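Local coordinates for beta 1-3 glucanase (Clostridium beijerinckii NCIMB 8052, PDB 5H4E), which probably hydrolyses beta-1,3-glucans, as expected of a glycoside hydrolase family 64 beta-1,3-glucanase domain, at residues Thr1-Ser6 with Tyr86-Lys91; Leu148-Thr153 with Tyr162-Val167; Gly168-Asn173 with Val363-Tyr368. All blocks are in the same frame, centred on the assembly; numbering follows the deposited sequence.

In the fold
All three contacts reach the mixed five-stranded sheet whose order is 86-92, 9-16, 366-374, 162-168, 173-177. Contact 1 covers the edge strand 86-92 with the N-terminal segment; contact 2 joins strand 162-168 to strand 147-151 of the eight-stranded sheet; contact 3 sets the loop after strand 162-168 against the link from strand 361-363 to strand 366-374, where the chain passes between sheets. Their centres are about 15 Å (1 and 2), 13 Å (1 and 3) and 12 Å (2 and 3) apart. Pro2 and Leu4 of contact 1 pack on Tyr368 of contact 3. Between contacts 2 and 3, Gln165 NE2 lies 2.8 Å from Asn173 OD1, probably a hydrogen bond, and Leu148 packs on Pro366.

Contact 1. Residues Thr1-Ser6 with Tyr86-Lys91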
# COMPACT_ATOMS: atom_id res chain seq x y z
N THR A 1 -1.66 -27.73 3.44
CA THR A 1 -0.46 -27.02 3.89
C THR A 1 0.64 -26.99 2.83
O THR A 1 1.06 -28.03 2.33
CB THR A 1 0.12 -27.65 5.15
OG1 THR A 1 -0.81 -27.49 6.23
CG2 THR A 1 1.44 -26.98 5.53
N PRO A 2 1.11 -25.78 2.49
CA PRO A 2 2.25 -25.64 1.58
C PRO A 2 3.52 -26.25 2.17
O PRO A 2 3.59 -26.48 3.38
CB PRO A 2 2.39 -24.11 1.42
CG PRO A 2 1.54 -23.52 2.47
CD PRO A 2 0.47 -24.49 2.79
N PRO A 3 4.52 -26.52 1.31
CA PRO A 3 5.80 -27.06 1.77
C PRO A 3 6.49 -26.09 2.71
O PRO A 3 6.55 -24.89 2.43
CB PRO A 3 6.59 -27.25 0.47
CG PRO A 3 5.95 -26.31 -0.50
CD PRO A 3 4.51 -26.29 -0.15
N LEU A 4 7.02 -26.61 3.81
CA LEU A 4 7.66 -25.76 4.80
C LEU A 4 9.13 -26.10 4.95
O LEU A 4 9.56 -27.23 4.69
CB LEU A 4 6.95 -25.90 6.14
CG LEU A 4 5.43 -25.71 6.01
CD1 LEU A 4 4.71 -26.17 7.25
CD2 LEU A 4 5.10 -24.25 5.68
N LYS A 5 9.91 -25.11 5.36
CA LYS A 5 11.32 -25.31 5.66
C LYS A 5 11.56 -24.76 7.03
O LYS A 5 11.12 -23.66 7.34
CB LYS A 5 12.22 -24.61 4.64
CG LYS A 5 12.66 -25.51 3.52
CD LYS A 5 13.25 -24.72 2.35
CE LYS A 5 14.41 -23.86 2.78
NZ LYS A 5 15.21 -23.45 1.59
N SER A 6 12.25 -25.52 7.87
CA SER A 6 12.59 -25.03 9.19
C SER A 6 13.36 -23.71 9.05
O SER A 6 14.34 -23.64 8.31
CB SER A 6 13.40 -26.06 9.97
OG SER A 6 13.48 -25.69 11.34
N TYR A 86 5.22 -21.48 -4.99
CA TYR A 86 5.40 -20.96 -3.65
C TYR A 86 6.78 -20.34 -3.51
O TYR A 86 7.70 -20.67 -4.26
CB TYR A 86 5.22 -22.07 -2.61
CG TYR A 86 6.15 -23.24 -2.88
CD1 TYR A 86 5.76 -24.27 -3.73
CD2 TYR A 86 7.43 -23.28 -2.33
CE1 TYR A 86 6.62 -25.33 -4.01
CE2 TYR A 86 8.31 -24.34 -2.61
CZ TYR A 86 7.89 -25.36 -3.45
OH TYR A 86 8.73 -26.41 -3.73
N ALA A 87 6.91 -19.44 -2.54
CA ALA A 87 8.19 -18.84 -2.18
C ALA A 87 8.53 -19.13 -0.72
O ALA A 87 7.64 -19.24 0.13
CB ALA A 87 8.14 -17.35 -2.42
N TYR A 88 9.82 -19.28 -0.43
CA TYR A 88 10.30 -19.28 0.96
C TYR A 88 10.86 -17.91 1.28
O TYR A 88 11.60 -17.37 0.46
CB TYR A 88 11.39 -20.32 1.19
CG TYR A 88 11.01 -21.75 0.90
CD1 TYR A 88 10.16 -22.44 1.75
CD2 TYR A 88 11.54 -22.42 -0.20
CE1 TYR A 88 9.82 -23.76 1.51
CE2 TYR A 88 11.20 -23.74 -0.46
CZ TYR A 88 10.35 -24.40 0.40
OH TYR A 88 10.00 -25.70 0.17
N ILE A 89 10.54 -17.35 2.44
CA ILE A 89 11.26 -16.15 2.89
C ILE A 89 11.91 -16.38 4.24
O ILE A 89 11.36 -17.09 5.10
CB ILE A 89 10.36 -14.87 2.98
CG1 ILE A 89 9.15 -15.11 3.88
CG2 ILE A 89 9.91 -14.42 1.60
CD1 ILE A 89 8.52 -13.82 4.38
N PRO A 90 13.10 -15.79 4.43
CA PRO A 90 13.75 -15.68 5.73
C PRO A 90 13.34 -14.35 6.32
O PRO A 90 12.51 -13.68 5.70
CB PRO A 90 15.23 -15.71 5.37
CG PRO A 90 15.27 -14.91 4.10
CD PRO A 90 13.95 -15.23 3.36
N LYS A 91 13.89 -13.96 7.47
CA LYS A 91 13.70 -12.60 7.98
C LYS A 91 14.02 -11.62 6.84
O LYS A 91 14.97 -11.84 6.09
CB LYS A 91 14.58 -12.33 9.19
CG LYS A 91 14.30 -13.20 10.41
CD LYS A 91 13.02 -12.81 11.09
CE LYS A 91 12.84 -13.58 12.40
NZ LYS A 91 13.98 -13.36 13.35
O HOH W 1 9.96 -27.89 2.09
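Pro3 and Lys5 each press an aliphatic carbon onto a tyrosine ring of strand 86-89. Pro3 CG sits 3.5 Å from the centroid of the Tyr86 ring and only 5° off its normal, a CH-pi contact over the middle of the face, so that all six ring carbons are almost equally near. With chi1 at 55°, Tyr86 CG lies between the backbone N and the carbonyl carbon, and the ring, turned by chi2, presents a face to Pro3. Lys5 repeats the contact one tyrosine further on: its CD lies 3.5 Å from the centroid of the Tyr88 ring, and the two side chains meet at about a right angle. The bend of the lysine chain at chi3 (57°) leaves NZ above the rim of the same face, 4.6 Å from the centroid, an off-centre cation-pi contact. NZ is also bonded to the carbonyl of Asn46. While Lys5 CD covers the centre of one face of Tyr88, the edge of Tyr86, through CD2, reaches the rim of the other. Residues 1-6 form no strand here; they are an irregular N-terminal lead-in to strand 9-16, laid across residues of the sheet's edge strand 86-92, which pairs with strand 9-16 through Ala87 and Ile89. At the hydroxyl end of Tyr88 the join is looser and watery: one water donates to Leu4 O at 2.7 Å and hydrogen-bonds Tyr88 OH at 2.9 Å, bridging the segments. Leu4 itself turns from the tyrosines to touch Thr10, Lys367 and Tyr368.

Contact 2. Residues Leu148-Thr153 with Tyr162-Val167; sequences LWINTT and YNIQLV
Four aliphatic side chains, Leu148, Ile150, Ile164 and Leu166, pack between two strands that run nearly antiparallel (160°) with axes 8.0 Å apart. At that spacing the strands meet through side chains rather than as neighbours in one sheet: this is face-to-face packing of two beta sheets, a mixed one of five strands and an antiparallel one of eight. Leu148 CD2 meets Leu166 CD1 at 4.1 Å. Ile150 divides its branches: with CG1 anti to the backbone N (chi1 -179°), CG1 faces Ile164 CD1 while CG2 meets Leu166 CD2. Ile164 CD1 also reaches across to the backbone between Asn151 and Thr152, 3.7 Å from Thr152 N, and lies equally near the methyl CG2 of Thr152.

The aromatic contact belongs to Thr152 and Tyr162, whose side chains run alongside one another, pointing opposite ways. Thr152 CG2 stands 3.8 Å from the centroid of the Tyr162 ring, a CH-pi contact over the face but offset toward the rim, and Thr152 CB lies close above CZ.

Polar bonds gather at this same end. Thr153 N donates to Tyr162 OH (2.9 Å, 161°), and that hydroxyl is also bonded to Trp138 O, so two backbone groups grip the end of a buried ring. A water donates to Tyr162 O and hydrogen-bonds Thr152 OG1. Within its own segment Asn151 ND2 hydrogen-bonds Thr152 O from well above the carbonyl plane, and is bonded also to Glu140 OE1.

Strand 147-151 lies between strands 136-144 and 361-363 in the eight-stranded sheet, whereas strand 162-168 runs between 366-374 and 173-177 in the five-stranded one; Leu361 of the first sheet touches Ile150, Ile164 and Leu166 alike.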
# COMPACT_ATOMS: atom_id res chain seq x y z
N LEU A 148 5.80 -11.21 11.86
CA LEU A 148 5.61 -10.98 10.44
C LEU A 148 4.37 -10.13 10.20
O LEU A 148 3.34 -10.36 10.83
CB LEU A 148 5.50 -12.31 9.70
CG LEU A 148 5.36 -12.36 8.17
CD1 LEU A 148 5.92 -13.69 7.69
CD2 LEU A 148 3.92 -12.23 7.77
N TRP A 149 4.49 -9.15 9.31
CA TRP A 149 3.35 -8.35 8.84
C TRP A 149 3.21 -8.61 7.36
O TRP A 149 4.21 -8.61 6.66
CB TRP A 149 3.57 -6.85 9.05
CG TRP A 149 3.48 -6.37 10.46
CD1 TRP A 149 2.46 -5.63 11.02
CD2 TRP A 149 4.45 -6.55 11.49
NE1 TRP A 149 2.74 -5.36 12.33
CE2 TRP A 149 3.95 -5.92 12.65
CE3 TRP A 149 5.68 -7.21 11.56
CZ2 TRP A 149 4.65 -5.91 13.86
CZ3 TRP A 149 6.37 -7.20 12.77
CH2 TRP A 149 5.86 -6.55 13.90
N ILE A 150 2.00 -8.84 6.87
CA ILE A 150 1.83 -9.01 5.44
C ILE A 150 0.48 -8.41 5.07
O ILE A 150 -0.47 -8.47 5.86
CB ILE A 150 1.95 -10.50 5.02
CG1 ILE A 150 1.79 -10.66 3.51
CG2 ILE A 150 0.96 -11.39 5.80
CD1 ILE A 150 2.26 -12.00 2.98
N ASN A 151 0.40 -7.77 3.90
CA ASN A 151 -0.87 -7.14 3.52
C ASN A 151 -1.04 -7.00 2.01
O ASN A 151 -0.06 -6.87 1.27
CB ASN A 151 -1.02 -5.75 4.17
CG ASN A 151 0.10 -4.79 3.79
OD1 ASN A 151 1.15 -4.78 4.43
ND2 ASN A 151 -0.11 -3.98 2.75
N THR A 152 -2.30 -7.06 1.57
CA THR A 152 -2.67 -6.55 0.25
C THR A 152 -2.67 -5.03 0.33
O THR A 152 -2.72 -4.45 1.42
CB THR A 152 -4.07 -7.01 -0.19
OG1 THR A 152 -5.07 -6.42 0.66
CG2 THR A 152 -4.19 -8.52 -0.14
N THR A 153 -2.64 -4.35 -0.82
CA THR A 153 -2.70 -2.91 -0.75
C THR A 153 -3.46 -2.31 -1.93
O THR A 153 -3.22 -2.68 -3.08
CB THR A 153 -1.28 -2.30 -0.69
OG1 THR A 153 -1.37 -0.87 -0.75
CG2 THR A 153 -0.40 -2.79 -1.85
N TYR A 162 -7.52 -9.83 -4.95
CA TYR A 162 -6.64 -10.78 -4.26
C TYR A 162 -6.75 -10.63 -2.75
O TYR A 162 -7.21 -9.61 -2.25
CB TYR A 162 -5.18 -10.66 -4.74
CG TYR A 162 -4.37 -9.45 -4.26
CD1 TYR A 162 -3.11 -9.61 -3.71
CD2 TYR A 162 -4.85 -8.15 -4.41
CE1 TYR A 162 -2.35 -8.50 -3.31
CE2 TYR A 162 -4.10 -7.05 -4.01
CZ TYR A 162 -2.86 -7.23 -3.46
OH TYR A 162 -2.11 -6.13 -3.05
N ASN A 163 -6.40 -11.69 -2.05
CA ASN A 163 -6.54 -11.69 -0.60
C ASN A 163 -5.47 -12.61 -0.07
O ASN A 163 -4.92 -13.42 -0.82
CB ASN A 163 -7.96 -12.12 -0.16
CG ASN A 163 -8.30 -13.56 -0.55
OD1 ASN A 163 -7.88 -14.52 0.09
ND2 ASN A 163 -9.11 -13.71 -1.59
N ILE A 164 -5.16 -12.47 1.21
CA ILE A 164 -4.09 -13.25 1.79
C ILE A 164 -4.60 -13.92 3.05
O ILE A 164 -5.30 -13.30 3.86
CB ILE A 164 -2.85 -12.35 2.11
CG1 ILE A 164 -2.35 -11.66 0.83
CG2 ILE A 164 -1.74 -13.15 2.83
CD1 ILE A 164 -1.32 -10.57 1.07
N GLN A 165 -4.26 -15.20 3.20
CA GLN A 165 -4.50 -15.92 4.45
C GLN A 165 -3.19 -16.12 5.18
O GLN A 165 -2.30 -16.77 4.66
CB GLN A 165 -5.16 -17.27 4.18
CG GLN A 165 -5.29 -18.15 5.44
CD GLN A 165 -5.75 -19.57 5.12
OE1 GLN A 165 -5.73 -19.99 3.96
NE2 GLN A 165 -6.17 -20.31 6.15
N LEU A 166 -3.08 -15.58 6.39
CA LEU A 166 -1.87 -15.76 7.17
C LEU A 166 -2.15 -16.76 8.28
O LEU A 166 -3.13 -16.62 9.03
CB LEU A 166 -1.36 -14.44 7.77
CG LEU A 166 -0.17 -14.58 8.72
CD1 LEU A 166 1.05 -15.17 8.00
CD2 LEU A 166 0.20 -13.24 9.39
N VAL A 167 -1.28 -17.76 8.38
CA VAL A 167 -1.45 -18.83 9.35
C VAL A 167 -0.25 -18.88 10.28
O VAL A 167 0.90 -19.04 9.82
CB VAL A 167 -1.63 -20.21 8.65
CG1 VAL A 167 -1.75 -21.34 9.69
CG2 VAL A 167 -2.83 -20.18 7.71
O HOH W 2 -6.87 -6.76 -1.40

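Contact 3. Residues Gly168-Asn173 with Val363-Tyr368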
# COMPACT_ATOMS: atom_id res chain seq x y z
N GLY A 168 -0.50 -18.75 11.57
CA GLY A 168 0.56 -18.79 12.55
C GLY A 168 0.86 -20.22 12.99
O GLY A 168 0.11 -21.14 12.69
N ASN A 169 1.97 -20.39 13.71
CA ASN A 169 2.34 -21.69 14.25
C ASN A 169 1.48 -22.16 15.41
O ASN A 169 1.50 -23.34 15.76
CB ASN A 169 3.80 -21.67 14.70
CG ASN A 169 4.77 -21.91 13.56
OD1 ASN A 169 4.64 -22.89 12.82
ND2 ASN A 169 5.73 -21.02 13.40
N SER A 170 0.73 -21.25 16.04
CA SER A 170 0.07 -21.62 17.30
C SER A 170 -1.34 -21.06 17.49
O SER A 170 -1.75 -20.81 18.63
CB SER A 170 0.93 -21.17 18.49
OG SER A 170 1.05 -19.76 18.55
N GLY A 171 -2.06 -20.85 16.39
CA GLY A 171 -3.49 -20.55 16.50
C GLY A 171 -4.03 -19.50 15.56
O GLY A 171 -5.22 -19.52 15.22
N TYR A 172 -3.18 -18.59 15.13
CA TYR A 172 -3.62 -17.45 14.32
C TYR A 172 -3.98 -17.92 12.92
O TYR A 172 -3.21 -18.64 12.27
CB TYR A 172 -2.51 -16.40 14.25
CG TYR A 172 -2.84 -15.13 13.50
CD1 TYR A 172 -2.59 -15.02 12.13
CD2 TYR A 172 -3.34 -14.02 14.16
CE1 TYR A 172 -2.85 -13.87 11.44
CE2 TYR A 172 -3.61 -12.84 13.48
CZ TYR A 172 -3.36 -12.78 12.11
OH TYR A 172 -3.63 -11.61 11.40
N ASN A 173 -5.16 -17.54 12.45
CA ASN A 173 -5.59 -17.90 11.11
C ASN A 173 -6.58 -16.87 10.60
O ASN A 173 -7.77 -16.93 10.94
CB ASN A 173 -6.21 -19.31 11.08
CG ASN A 173 -6.20 -19.93 9.69
OD1 ASN A 173 -6.39 -19.24 8.69
ND2 ASN A 173 -5.95 -21.23 9.61
N VAL A 363 1.41 -11.72 12.97
CA VAL A 363 1.55 -12.69 14.06
C VAL A 363 3.03 -12.88 14.41
O VAL A 363 3.92 -12.77 13.56
CB VAL A 363 0.92 -14.06 13.69
CG1 VAL A 363 1.79 -14.80 12.70
CG2 VAL A 363 0.70 -14.91 14.96
N ALA A 364 3.28 -13.15 15.68
CA ALA A 364 4.64 -13.26 16.19
C ALA A 364 5.36 -14.45 15.57
O ALA A 364 6.57 -14.41 15.32
CB ALA A 364 4.64 -13.39 17.71
N ASP A 365 4.61 -15.53 15.37
CA ASP A 365 5.18 -16.82 15.01
C ASP A 365 4.58 -17.38 13.71
O ASP A 365 3.85 -18.36 13.73
CB ASP A 365 4.98 -17.82 16.16
CG ASP A 365 3.50 -18.02 16.53
OD1 ASP A 365 2.67 -17.11 16.29
OD2 ASP A 365 3.18 -19.10 17.09
N PRO A 366 4.89 -16.75 12.58
CA PRO A 366 4.28 -17.12 11.30
C PRO A 366 4.71 -18.50 10.82
O PRO A 366 5.87 -18.87 11.00
CB PRO A 366 4.79 -16.03 10.35
CG PRO A 366 6.10 -15.63 10.94
CD PRO A 366 5.91 -15.70 12.42
N LYS A 367 3.78 -19.24 10.22
CA LYS A 367 4.05 -20.54 9.61
C LYS A 367 4.03 -20.43 8.10
O LYS A 367 5.02 -20.73 7.42
CB LYS A 367 3.01 -21.56 10.08
CG LYS A 367 3.31 -23.00 9.70
CD LYS A 367 2.19 -23.89 10.22
CE LYS A 367 2.47 -25.36 9.99
NZ LYS A 367 1.59 -26.20 10.87
N TYR A 368 2.90 -19.98 7.55
CA TYR A 368 2.82 -19.75 6.12
C TYR A 368 1.69 -18.79 5.79
O TYR A 368 0.82 -18.52 6.63
CB TYR A 368 2.62 -21.08 5.36
CG TYR A 368 1.29 -21.76 5.61
CD1 TYR A 368 1.17 -22.75 6.59
CD2 TYR A 368 0.16 -21.44 4.87
CE1 TYR A 368 -0.04 -23.37 6.83
CE2 TYR A 368 -1.06 -22.06 5.11
CZ TYR A 368 -1.15 -23.03 6.09
OH TYR A 368 -2.35 -23.65 6.33
O HOH W 3 2.03 -25.48 13.93
O HOH W 4 0.19 -18.34 15.78
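Gly168 and Pro366 form an antiparallel non-hydrogen-bonded pair, their CA atoms 4.3 Å apart, and just beyond it Asn169 N donates to Asp365 O (2.8 Å, 163°). Asp365 also works through its carboxylate: OD2 accepts a hydrogen bond from Ser170 OG at 2.7 Å with its syn lone pair, while OD1 accepts one from a water that itself accepts a hydrogen bond from Ser170 N. The carboxylate thus holds Ser170 by one direct and one water-mediated bond. Asn169 lays its amide across Lys367, OD1 lying 3.4 Å from Lys367 CG; the extended lysine continues to NZ, which a water links to Asn169 O. At the other end of the loop, Val363 CB stands 4.1 Å from the centroid of the Tyr172 ring, a CH-pi contact toward the rim of one face, and Val363 CG2 packs on Tyr172 CB. Tyr172 OH is bonded to His362 N. The loop connects strands 162-168 and 173-177 of the five-stranded sheet and meets the link by which the chain leaves strand 361-363 of the eight-stranded sheet for strand 366-374, near whose start a classic beta bulge sets Lys367 and Tyr368 together opposite Val167.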